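Local coordinates for SWD1-like protein (Myceliophthora thermophila, PDB 6E29), which probably serves, through this WD-repeat beta-propeller domain, as a subunit of the COMPASS complex that methylates histone H3, at residues S25-F39 against S42-L54. Sequence-based numbering, arbitrary orientation.
Sequences SGHSTCVRFNRKGDF and SGRVDGTVVIWDL
Arg44 lies flat against the loop at Ser25 and Gly26, its guanidinium group between Gly26 CA, over the centre of one face, and Thr48 CB, against the opposite face. Glycine suits position 26 on two counts: its phi is positive (65°), and a CB there would probably collide with Arg44 NE. A bend at chi3 (-34°) turns the guanidinium side-on to Asp46: Arg44 NE donates to Asp46 OD1 (3.2 Å) and Arg44 NH2 to Asp46 OD2 (2.9 Å), a salt bridge. Thr48 N reaches the same OD1 from the other face of the carboxylate, closing an Asx turn. With an alanine in place of Arg44, Asp46 would probably lose its charge partner and a gap would open beneath Gly26. Next to it, Val45 CG2 approaches the His27 ring obliquely, 3.3 Å from His27 ND1, while His27 NE2 bonds to Leu334 O. In the middle of the contact the first two strands of this four-stranded WD blade, the ones on its inner side, pair antiparallel: Thr29 N donates to Gly43 O, and Gly43 N to Cys30 O, so Thr29 and Cys30 both face Gly43 in a classic beta bulge. The small hydroxyls Ser28 OG and Ser42 OG lie 2.8 Å apart in one of two Ser28 conformers, and a water nearby donates to Ser25 O. At the far end Leu54 CD1 meets the edge of the Phe33 ring in its plane, 3.4 Å from Phe33 CE1, and Leu54 N donates to Asp38 O at 3.0 Å. Phe39 CD1 rests 3.8 Å from Ile51 CG2. The chemistry thus implies three modes of contact: a salt bridge within 42-54 that orients Arg44 against the Ser25-Gly26 loop, backbone bonds in the middle, and mixed apolar and backbone contacts around Phe33, Phe39 and Leu54.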
loop_
_atom_site.group_PDB
_atom_site.type_symbol
_atom_site.label_atom_id
_atom_site.label_comp_id
_atom_site.label_asym_id
_atom_site.label_seq_id
_atom_site.Cartn_x
_atom_site.Cartn_y
_atom_site.Cartn_z
ATOM N N SER B 25 -4.955 14.538 -15.297
ATOM C CA SER B 25 -5.289 13.773 -16.492
ATOM C C SER B 25 -6.362 12.768 -16.074
ATOM O O SER B 25 -6.059 11.780 -15.411
ATOM C CB SER B 25 -4.056 13.087 -17.078
ATOM O OG SER B 25 -4.441 12.253 -18.161
ATOM N N GLY B 26 -7.613 13.036 -16.422
ATOM C CA GLY B 26 -8.675 12.174 -15.861
ATOM C C GLY B 26 -8.760 12.334 -14.348
ATOM O O GLY B 26 -8.085 13.167 -13.745
ATOM N N HIS B 27 -9.624 11.505 -13.735
ATOM C CA HIS B 27 -9.821 11.518 -12.281
ATOM C C HIS B 27 -8.803 10.564 -11.648
ATOM O O HIS B 27 -8.961 9.345 -11.719
ATOM C CB HIS B 27 -11.252 11.107 -11.949
ATOM C CG HIS B 27 -11.659 11.378 -10.537
ATOM N ND1 HIS B 27 -11.218 10.626 -9.465
ATOM C CD2 HIS B 27 -12.485 12.319 -10.022
ATOM C CE1 HIS B 27 -11.763 11.089 -8.352
ATOM N NE2 HIS B 27 -12.532 12.120 -8.662
ATOM N N SER B 28 -7.772 11.112 -11.003
ATOM C CA SER B 28 -6.732 10.276 -10.419
ATOM C C SER B 28 -7.249 9.596 -9.155
ATOM O O SER B 28 -7.835 10.246 -8.287
ATOM C CB SER B 28 -5.499 11.116 -10.103
ATOM O OG SER B 28 -4.913 11.593 -11.305
ATOM N N THR B 29 -7.013 8.289 -9.044
ATOM C CA THR B 29 -7.381 7.555 -7.842
ATOM C C THR B 29 -6.171 7.152 -7.025
ATOM O O THR B 29 -6.332 6.798 -5.861
ATOM C CB THR B 29 -8.166 6.273 -8.165
ATOM O OG1 THR B 29 -7.385 5.424 -9.021
ATOM C CG2 THR B 29 -9.455 6.585 -8.830
ATOM N N CYS B 30 -4.980 7.221 -7.601
ATOM C CA CYS B 30 -3.769 6.742 -6.941
ATOM C C CYS B 30 -2.575 7.407 -7.622
ATOM O O CYS B 30 -2.636 7.663 -8.825
ATOM C CB CYS B 30 -3.733 5.209 -7.033
ATOM S SG CYS B 30 -2.215 4.299 -6.657
ATOM N N VAL B 31 -1.476 7.598 -6.883
ATOM C CA VAL B 31 -0.212 8.095 -7.446
ATOM C C VAL B 31 0.936 7.360 -6.775
ATOM O O VAL B 31 0.801 6.896 -5.654
ATOM C CB VAL B 31 -0.009 9.593 -7.219
ATOM C CG1 VAL B 31 -0.792 10.367 -8.250
ATOM C CG2 VAL B 31 -0.390 9.920 -5.790
ATOM N N ARG B 32 2.082 7.290 -7.457
ATOM C CA ARG B 32 3.283 6.644 -6.924
ATOM C C ARG B 32 4.483 7.160 -7.711
ATOM O O ARG B 32 4.482 7.072 -8.941
ATOM C CB ARG B 32 3.266 5.091 -7.055
ATOM C CG ARG B 32 4.327 4.418 -6.226
ATOM C CD ARG B 32 3.722 4.136 -4.809
ATOM N NE ARG B 32 4.680 3.659 -3.818
ATOM C CZ ARG B 32 4.796 2.391 -3.422
ATOM N NH1 ARG B 32 4.021 1.438 -3.963
ATOM N NH2 ARG B 32 5.693 2.085 -2.470
ATOM N N PHE B 33 5.479 7.700 -7.007
ATOM C CA PHE B 33 6.740 8.107 -7.655
ATOM C C PHE B 33 7.608 6.879 -7.919
ATOM O O PHE B 33 7.557 5.916 -7.157
ATOM C CB PHE B 33 7.513 9.058 -6.741
ATOM C CG PHE B 33 6.885 10.413 -6.594
ATOM C CD1 PHE B 33 7.137 11.376 -7.564
ATOM C CD2 PHE B 33 6.102 10.760 -5.482
ATOM C CE1 PHE B 33 6.577 12.703 -7.485
ATOM C CE2 PHE B 33 5.560 12.100 -5.392
ATOM C CZ PHE B 33 5.816 13.059 -6.418
ATOM N N ASN B 34 8.430 6.914 -8.988
ATOM C CA ASN B 34 9.430 5.847 -9.147
ATOM C C ASN B 34 10.579 6.132 -8.172
ATOM O O ASN B 34 10.554 7.107 -7.415
ATOM C CB ASN B 34 9.862 5.701 -10.621
ATOM C CG ASN B 34 10.721 6.878 -11.123
ATOM O OD1 ASN B 34 10.822 7.910 -10.473
ATOM N ND2 ASN B 34 11.338 6.714 -12.312
ATOM N N ARG B 35 11.577 5.254 -8.122
ATOM C CA ARG B 35 12.558 5.389 -7.040
ATOM C C ARG B 35 13.540 6.517 -7.281
ATOM O O ARG B 35 14.000 7.161 -6.319
ATOM C CB ARG B 35 13.311 4.066 -6.857
ATOM C CG ARG B 35 12.357 2.904 -6.748
ATOM C CD ARG B 35 12.919 1.651 -6.078
ATOM N NE ARG B 35 11.863 1.039 -5.272
ATOM C CZ ARG B 35 10.768 0.463 -5.765
ATOM N NH1 ARG B 35 10.564 0.392 -7.082
ATOM N NH2 ARG B 35 9.854 -0.032 -4.934
ATOM N N LYS B 36 13.878 6.780 -8.539
ATOM C CA LYS B 36 14.746 7.922 -8.804
ATOM C C LYS B 36 14.018 9.234 -8.607
ATOM O O LYS B 36 14.661 10.250 -8.367
ATOM C CB LYS B 36 15.325 7.871 -10.229
ATOM C CG LYS B 36 16.599 7.006 -10.345
ATOM C CD LYS B 36 17.028 6.743 -11.803
ATOM C CE LYS B 36 18.170 7.657 -12.213
ATOM N NZ LYS B 36 17.625 9.057 -12.237
ATOM N N GLY B 37 12.690 9.225 -8.658
ATOM C CA GLY B 37 11.922 10.417 -8.444
ATOM C C GLY B 37 11.826 11.311 -9.661
ATOM O O GLY B 37 11.489 12.478 -9.514
ATOM N N ASP B 38 12.154 10.813 -10.867
ATOM C CA ASP B 38 11.986 11.650 -12.063
ATOM C C ASP B 38 10.666 11.402 -12.778
ATOM O O ASP B 38 10.356 12.086 -13.774
ATOM C CB ASP B 38 13.171 11.456 -13.025
ATOM C CG ASP B 38 13.525 10.006 -13.266
ATOM O OD1 ASP B 38 12.907 9.088 -12.661
ATOM O OD2 ASP B 38 14.475 9.789 -14.062
ATOM N N PHE B 39 9.880 10.437 -12.309
ATOM C CA PHE B 39 8.612 10.093 -12.933
ATOM C C PHE B 39 7.560 9.795 -11.865
ATOM O O PHE B 39 7.860 9.296 -10.774
ATOM C CB PHE B 39 8.730 8.855 -13.875
ATOM C CG PHE B 39 9.472 9.106 -15.121
ATOM C CD1 PHE B 39 8.836 9.676 -16.201
ATOM C CD2 PHE B 39 10.824 8.787 -15.228
ATOM C CE1 PHE B 39 9.540 9.911 -17.390
ATOM C CE2 PHE B 39 11.536 9.047 -16.427
ATOM C CZ PHE B 39 10.887 9.598 -17.476
ATOM N N SER B 42 0.206 7.789 -12.304
ATOM C CA SER B 42 -1.140 8.110 -11.858
ATOM C C SER B 42 -2.100 7.056 -12.403
ATOM O O SER B 42 -1.982 6.634 -13.553
ATOM C CB SER B 42 -1.527 9.535 -12.337
ATOM O OG SER B 42 -2.832 9.862 -11.949
ATOM N N GLY B 43 -3.049 6.604 -11.587
ATOM C CA GLY B 43 -4.088 5.695 -12.056
ATOM C C GLY B 43 -5.393 6.456 -11.952
ATOM O O GLY B 43 -5.525 7.354 -11.103
ATOM N N ARG B 44 -6.340 6.131 -12.837
ATOM C CA ARG B 44 -7.568 6.906 -12.992
ATOM C C ARG B 44 -8.787 6.030 -12.784
ATOM O O ARG B 44 -8.724 4.794 -12.835
ATOM C CB ARG B 44 -7.641 7.585 -14.380
ATOM C CG ARG B 44 -6.249 7.934 -14.902
ATOM C CD ARG B 44 -6.195 8.870 -16.062
ATOM N NE ARG B 44 -7.281 8.737 -16.996
ATOM C CZ ARG B 44 -7.317 9.362 -18.178
ATOM N NH1 ARG B 44 -6.299 10.132 -18.558
ATOM N NH2 ARG B 44 -8.362 9.202 -18.981
ATOM N N VAL B 45 -9.916 6.713 -12.567
ATOM C CA VAL B 45 -11.196 6.034 -12.390
ATOM C C VAL B 45 -11.469 5.101 -13.559
ATOM O O VAL B 45 -12.011 4.004 -13.377
ATOM C CB VAL B 45 -12.328 7.063 -12.236
ATOM C CG1 VAL B 45 -13.705 6.390 -12.416
ATOM C CG2 VAL B 45 -12.225 7.782 -10.921
ATOM N N ASP B 46 -11.106 5.527 -14.785
ATOM C CA ASP B 46 -11.438 4.736 -15.972
ATOM C C ASP B 46 -10.419 3.629 -16.282
ATOM O O ASP B 46 -10.482 3.038 -17.364
ATOM C CB ASP B 46 -11.598 5.636 -17.202
ATOM C CG ASP B 46 -10.316 6.366 -17.575
ATOM O OD1 ASP B 46 -9.314 6.280 -16.839
ATOM O OD2 ASP B 46 -10.301 7.020 -18.638
ATOM N N GLY B 47 -9.485 3.343 -15.387
ATOM C CA GLY B 47 -8.531 2.281 -15.603
ATOM C C GLY B 47 -7.280 2.693 -16.344
ATOM O O GLY B 47 -6.334 1.897 -16.422
ATOM N N THR B 48 -7.217 3.917 -16.859
ATOM C CA THR B 48 -5.995 4.353 -17.520
ATOM C C THR B 48 -4.899 4.665 -16.495
ATOM O O THR B 48 -5.168 5.144 -15.392
ATOM C CB THR B 48 -6.259 5.584 -18.387
ATOM O OG1 THR B 48 -7.361 5.325 -19.259
ATOM C CG2 THR B 48 -5.027 5.929 -19.218
ATOM N N VAL B 49 -3.649 4.398 -16.879
ATOM C CA VAL B 49 -2.485 4.745 -16.082
ATOM C C VAL B 49 -1.652 5.767 -16.836
ATOM O O VAL B 49 -1.432 5.617 -18.039
ATOM C CB VAL B 49 -1.638 3.508 -15.745
ATOM C CG1 VAL B 49 -0.358 3.949 -14.989
ATOM C CG2 VAL B 49 -2.475 2.559 -14.874
ATOM N N VAL B 50 -1.235 6.830 -16.136
ATOM C CA VAL B 50 -0.515 7.938 -16.741
ATOM C C VAL B 50 0.874 8.031 -16.119
ATOM O O VAL B 50 1.034 7.938 -14.898
ATOM C CB VAL B 50 -1.289 9.267 -16.600
ATOM C CG1 VAL B 50 -0.520 10.417 -17.268
ATOM C CG2 VAL B 50 -2.656 9.127 -17.250
ATOM N N ILE B 51 1.879 8.160 -16.965
ATOM C CA ILE B 51 3.260 8.337 -16.546
ATOM C C ILE B 51 3.586 9.804 -16.800
ATOM O O ILE B 51 3.594 10.234 -17.954
ATOM C CB ILE B 51 4.209 7.431 -17.341
ATOM C CG1 ILE B 51 3.772 5.948 -17.216
ATOM C CG2 ILE B 51 5.652 7.726 -16.958
ATOM C CD1 ILE B 51 3.504 5.535 -15.723
ATOM N N TRP B 52 3.831 10.571 -15.729
ATOM C CA TRP B 52 4.198 11.988 -15.838
ATOM C C TRP B 52 5.706 12.139 -15.751
ATOM O O TRP B 52 6.328 11.636 -14.817
ATOM C CB TRP B 52 3.569 12.806 -14.715
ATOM C CG TRP B 52 2.101 12.773 -14.666
ATOM C CD1 TRP B 52 1.301 11.818 -14.080
ATOM C CD2 TRP B 52 1.223 13.764 -15.196
ATOM N NE1 TRP B 52 -0.027 12.155 -14.245
ATOM C CE2 TRP B 52 -0.096 13.358 -14.895
ATOM C CE3 TRP B 52 1.424 14.971 -15.873
ATOM C CZ2 TRP B 52 -1.197 14.100 -15.283
ATOM C CZ3 TRP B 52 0.342 15.702 -16.222
ATOM C CH2 TRP B 52 -0.957 15.262 -15.938
ATOM N N ASP B 53 6.292 12.831 -16.727
ATOM C CA ASP B 53 7.686 13.247 -16.658
ATOM C C ASP B 53 7.781 14.448 -15.716
ATOM O O ASP B 53 7.268 15.520 -16.038
ATOM C CB ASP B 53 8.151 13.592 -18.069
ATOM C CG ASP B 53 9.627 13.906 -18.159
ATOM O OD1 ASP B 53 10.256 13.525 -19.171
ATOM O OD2 ASP B 53 10.168 14.545 -17.239
ATOM N N LEU B 54 8.470 14.291 -14.566
ATOM C CA LEU B 54 8.485 15.357 -13.548
ATOM C C LEU B 54 9.326 16.558 -13.970
ATOM O O LEU B 54 9.103 17.666 -13.485
ATOM C CB LEU B 54 8.978 14.819 -12.197
ATOM C CG LEU B 54 8.026 13.732 -11.712
ATOM C CD1 LEU B 54 8.414 13.189 -10.360
ATOM C CD2 LEU B 54 6.617 14.324 -11.695
HETATM O O HOH W 1 -3.979 11.071 -13.687
HETATM O O HOH W 2 11.682 13.268 -15.730
#